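PDB 7JQX: Cif-like 1 wild-type from Burkholderia cenocepacia, which probably hydrolyses epoxides as an octameric, Cif-like member of the alpha/beta hydrolase fold family. Local coordinates for residues Y190-Y195 with D206-Y211. Sequence-based numbering, arbitrary orientation.
Sequences YILDFY and DDIAVY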
ATOM      1  N   TYR A 190     -11.454 -12.417  -3.572  1.00 35.21           N
ATOM      2  CA  TYR A 190     -12.661 -12.815  -2.859  1.00 34.91           C
ATOM      3  C   TYR A 190     -13.664 -13.479  -3.797  1.00 37.04           C
ATOM      4  O   TYR A 190     -14.221 -14.538  -3.476  1.00 30.55           O
ATOM      5  CB  TYR A 190     -13.287 -11.593  -2.192  1.00 31.30           C
ATOM      6  CG  TYR A 190     -14.498 -11.881  -1.338  1.00 36.12           C
ATOM      7  CD1 TYR A 190     -14.366 -12.421  -0.061  1.00 37.00           C
ATOM      8  CD2 TYR A 190     -15.772 -11.594  -1.799  1.00 34.12           C
ATOM      9  CE1 TYR A 190     -15.486 -12.664   0.733  1.00 35.09           C
ATOM     10  CE2 TYR A 190     -16.880 -11.831  -1.029  1.00 35.67           C
ATOM     11  CZ  TYR A 190     -16.736 -12.371   0.236  1.00 34.05           C
ATOM     12  OH  TYR A 190     -17.856 -12.597   0.996  1.00 39.15           O
ATOM     13  N   ILE A 191     -13.898 -12.870  -4.963  1.00 32.47           N
ATOM     14  CA  ILE A 191     -14.936 -13.362  -5.855  1.00 30.36           C
ATOM     15  C   ILE A 191     -14.494 -14.615  -6.590  1.00 32.69           C
ATOM     16  O   ILE A 191     -15.310 -15.505  -6.821  1.00 34.86           O
ATOM     17  CB  ILE A 191     -15.386 -12.249  -6.809  1.00 33.29           C
ATOM     18  CG1 ILE A 191     -16.335 -11.314  -6.051  1.00 27.96           C
ATOM     19  CG2 ILE A 191     -16.030 -12.831  -8.107  1.00 31.11           C
ATOM     20  CD1 ILE A 191     -16.522  -9.953  -6.702  1.00 31.67           C
ATOM     21  N   LEU A 192     -13.241 -14.747  -6.926  1.00 31.60           N
ATOM     22  CA  LEU A 192     -12.789 -15.958  -7.540  1.00 33.06           C
ATOM     23  C   LEU A 192     -12.936 -17.107  -6.565  1.00 35.22           C
ATOM     24  O   LEU A 192     -13.367 -18.142  -6.925  1.00 34.70           O
ATOM     25  CB  LEU A 192     -11.348 -15.857  -7.956  1.00 35.63           C
ATOM     26  CG  LEU A 192     -10.892 -15.386  -9.309  1.00 41.71           C
ATOM     27  CD1 LEU A 192     -11.111 -16.450 -10.314  1.00 41.75           C
ATOM     28  CD2 LEU A 192     -11.624 -14.163  -9.743  1.00 42.33           C
ATOM     29  N   ASP A 193     -12.519 -16.927  -5.326  1.00 36.09           N
ATOM     30  CA  ASP A 193     -12.664 -17.981  -4.325  1.00 32.30           C
ATOM     31  C   ASP A 193     -14.130 -18.370  -4.161  1.00 33.11           C
ATOM     32  O   ASP A 193     -14.472 -19.553  -4.121  1.00 35.21           O
ATOM     33  CB  ASP A 193     -12.068 -17.523  -2.993  1.00 33.61           C
ATOM     34  CG  ASP A 193     -11.918 -18.667  -2.004  1.00 40.09           C
ATOM     35  OD1 ASP A 193     -10.859 -19.324  -2.025  1.00 42.44           O
ATOM     36  OD2 ASP A 193     -12.868 -18.928  -1.228  1.00 37.97           O
ATOM     37  N   PHE A 194     -15.008 -17.370  -4.058  1.00 34.21           N
ATOM     38  CA  PHE A 194     -16.448 -17.602  -3.991  1.00 36.00           C
ATOM     39  C   PHE A 194     -16.950 -18.403  -5.197  1.00 36.44           C
ATOM     40  O   PHE A 194     -17.743 -19.337  -5.052  1.00 35.60           O
ATOM     41  CB  PHE A 194     -17.152 -16.250  -3.897  1.00 35.18           C
ATOM     42  CG  PHE A 194     -18.594 -16.338  -3.532  1.00 35.97           C
ATOM     43  CD1 PHE A 194     -19.553 -16.661  -4.492  1.00 35.69           C
ATOM     44  CD2 PHE A 194     -19.010 -16.055  -2.245  1.00 35.21           C
ATOM     45  CE1 PHE A 194     -20.902 -16.736  -4.156  1.00 38.73           C
ATOM     46  CE2 PHE A 194     -20.364 -16.123  -1.897  1.00 34.39           C
ATOM     47  CZ  PHE A 194     -21.305 -16.457  -2.840  1.00 34.06           C
ATOM     48  N   TYR A 195     -16.523 -18.051  -6.368  1.00 32.90           N
ATOM     49  CA  TYR A 195     -16.992 -18.733  -7.520  1.00 36.22           C
ATOM     50  C   TYR A 195     -16.529 -20.169  -7.641  1.00 35.56           C
ATOM     51  O   TYR A 195     -17.295 -21.039  -7.907  1.00 34.66           O
ATOM     52  CB  TYR A 195     -16.558 -17.954  -8.743  1.00 33.84           C
ATOM     53  CG  TYR A 195     -17.666 -17.585  -9.651  1.00 38.27           C
ATOM     54  CD1 TYR A 195     -18.313 -16.401  -9.520  1.00 45.24           C
ATOM     55  CD2 TYR A 195     -18.078 -18.435 -10.625  1.00 38.35           C
ATOM     56  CE1 TYR A 195     -19.335 -16.059 -10.339  1.00 50.45           C
ATOM     57  CE2 TYR A 195     -19.093 -18.104 -11.455  1.00 42.68           C
ATOM     58  CZ  TYR A 195     -19.721 -16.915 -11.298  1.00 45.84           C
ATOM     59  OH  TYR A 195     -20.733 -16.590 -12.128  1.00 53.25           O
ATOM     60  N   ASP A 206     -10.311 -15.951 -16.551  1.00 33.15           N
ATOM     61  CA  ASP A 206     -10.607 -14.733 -17.296  1.00 34.98           C
ATOM     62  C   ASP A 206     -12.099 -14.422 -17.292  1.00 36.37           C
ATOM     63  O   ASP A 206     -12.486 -13.252 -17.226  1.00 34.17           O
ATOM     64  CB  ASP A 206     -10.107 -14.856 -18.734  1.00 41.85           C
ATOM     65  CG  ASP A 206      -8.585 -14.984 -18.823  1.00 45.24           C
ATOM     66  OD1 ASP A 206      -7.896 -14.701 -17.821  1.00 42.01           O
ATOM     67  OD2 ASP A 206      -8.081 -15.380 -19.896  1.00 47.51           O
ATOM     68  N   ASP A 207     -12.954 -15.446 -17.328  1.00 32.93           N
ATOM     69  CA  ASP A 207     -14.381 -15.163 -17.327  1.00 35.82           C
ATOM     70  C   ASP A 207     -14.836 -14.710 -15.954  1.00 36.42           C
ATOM     71  O   ASP A 207     -15.572 -13.726 -15.844  1.00 35.15           O
ATOM     72  CB  ASP A 207     -15.174 -16.394 -17.754  1.00 32.30           C
ATOM     73  CG  ASP A 207     -15.137 -16.630 -19.254  1.00 36.46           C
ATOM     74  OD1 ASP A 207     -14.936 -15.660 -20.022  1.00 31.57           O
ATOM     75  OD2 ASP A 207     -15.297 -17.808 -19.661  1.00 35.12           O
ATOM     76  N   ILE A 208     -14.351 -15.369 -14.892  1.00 36.84           N
ATOM     77  CA  ILE A 208     -14.719 -14.949 -13.540  1.00 37.58           C
ATOM     78  C   ILE A 208     -14.193 -13.551 -13.245  1.00 35.63           C
ATOM     79  O   ILE A 208     -14.854 -12.770 -12.554  1.00 35.19           O
ATOM     80  CB  ILE A 208     -14.222 -15.959 -12.489  1.00 36.17           C
ATOM     81  CG1 ILE A 208     -14.749 -17.371 -12.788  1.00 36.54           C
ATOM     82  CG2 ILE A 208     -14.673 -15.513 -11.102  1.00 35.17           C
ATOM     83  CD1 ILE A 208     -14.055 -18.460 -11.969  1.00 32.27           C
ATOM     84  N   ALA A 209     -13.051 -13.182 -13.822  1.00 35.32           N
ATOM     85  CA  ALA A 209     -12.503 -11.853 -13.594  1.00 34.67           C
ATOM     86  C   ALA A 209     -13.346 -10.773 -14.232  1.00 33.81           C
ATOM     87  O   ALA A 209     -13.294  -9.630 -13.779  1.00 37.60           O
ATOM     88  CB  ALA A 209     -11.070 -11.762 -14.114  1.00 35.39           C
ATOM     89  N   VAL A 210     -14.155 -11.093 -15.243  1.00 34.81           N
ATOM     90  CA  VAL A 210     -15.078 -10.081 -15.752  1.00 34.23           C
ATOM     91  C   VAL A 210     -16.033  -9.633 -14.646  1.00 37.38           C
ATOM     92  O   VAL A 210     -16.257  -8.430 -14.452  1.00 33.79           O
ATOM     93  CB  VAL A 210     -15.849 -10.601 -16.977  1.00 32.25           C
ATOM     94  CG1 VAL A 210     -16.967  -9.607 -17.344  1.00 32.01           C
ATOM     95  CG2 VAL A 210     -14.898 -10.821 -18.159  1.00 30.10           C
ATOM     96  N   TYR A 211     -16.566 -10.588 -13.868  1.00 32.64           N
ATOM     97  CA  TYR A 211     -17.443 -10.231 -12.758  1.00 32.92           C
ATOM     98  C   TYR A 211     -16.676  -9.458 -11.692  1.00 37.00           C
ATOM     99  O   TYR A 211     -17.124  -8.402 -11.223  1.00 35.19           O
ATOM    100  CB  TYR A 211     -18.062 -11.483 -12.124  1.00 29.21           C
ATOM    101  CG  TYR A 211     -18.754 -12.438 -13.064  1.00 30.96           C
ATOM    102  CD1 TYR A 211     -19.768 -12.009 -13.916  1.00 35.01           C
ATOM    103  CD2 TYR A 211     -18.406 -13.774 -13.085  1.00 33.67           C
ATOM    104  CE1 TYR A 211     -20.410 -12.895 -14.782  1.00 32.16           C
ATOM    105  CE2 TYR A 211     -19.043 -14.676 -13.945  1.00 38.80           C
ATOM    106  CZ  TYR A 211     -20.044 -14.231 -14.786  1.00 36.29           C
ATOM    107  OH  TYR A 211     -20.662 -15.130 -15.621  1.00 36.54           O
TER
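Ile-208 packs against Leu-192 and Tyr-195 where two helices of the cap of this alpha/beta hydrolase fold meet; the cap helices are inserted between strands 140-146 and 250-255 of the central sheet. The axes of the segments 190-195 and 206-211 pass 9.4 Å apart at 122°, and a four-residue separation on the first helix lets Ile-191 and Tyr-195 face the second together. Ile-208 is the hub of the contact. Its CG1 lies beside the backbone N (chi1 -56°), which sets CG2 anti to that N and brings this methyl to 3.6 Å from Leu-192 CD2. The same Ile-208 CG2 touches the other leucine methyl, Leu-192 CD1, at 3.8 Å, and it also packs on Ile-191 CG2. Tyr-195 CB lies 3.9 Å from Ile-208 CG2. The other branch of Ile-208 ends in CD1, which adds a further contact to Leu-192 CD1 at 3.9 Å. Ala-209, its CB pointing away from the other helix, makes only a loose approach to Leu-192 CD2 through its backbone N.

One turn beyond Ile-208, Tyr-211 takes up the outer half of Tyr-195. The two rings are nearly parallel, at 14°, but slid so far apart that they barely overlap, with centroids separated by 5.3 Å. Tyr-195 is thus shared along its length, its CB and CG against Ile-208 and its phenol end against the CD2-CE2 side of Tyr-211. No hydrogen bond joins the two segments; instead Asp-288 bridges the two phenols, OD2 bonding Tyr-195 OH and OD1 bonding Tyr-211 OH. Gln-59 and Arg-65 supply second partners to Tyr-195 OH and Tyr-211 OH, respectively, tying this cap contact to residues outside the cap. Between the tyrosines themselves, the nearest atoms are Tyr-195 OH and Tyr-211 CE2, 3.1 Å apart.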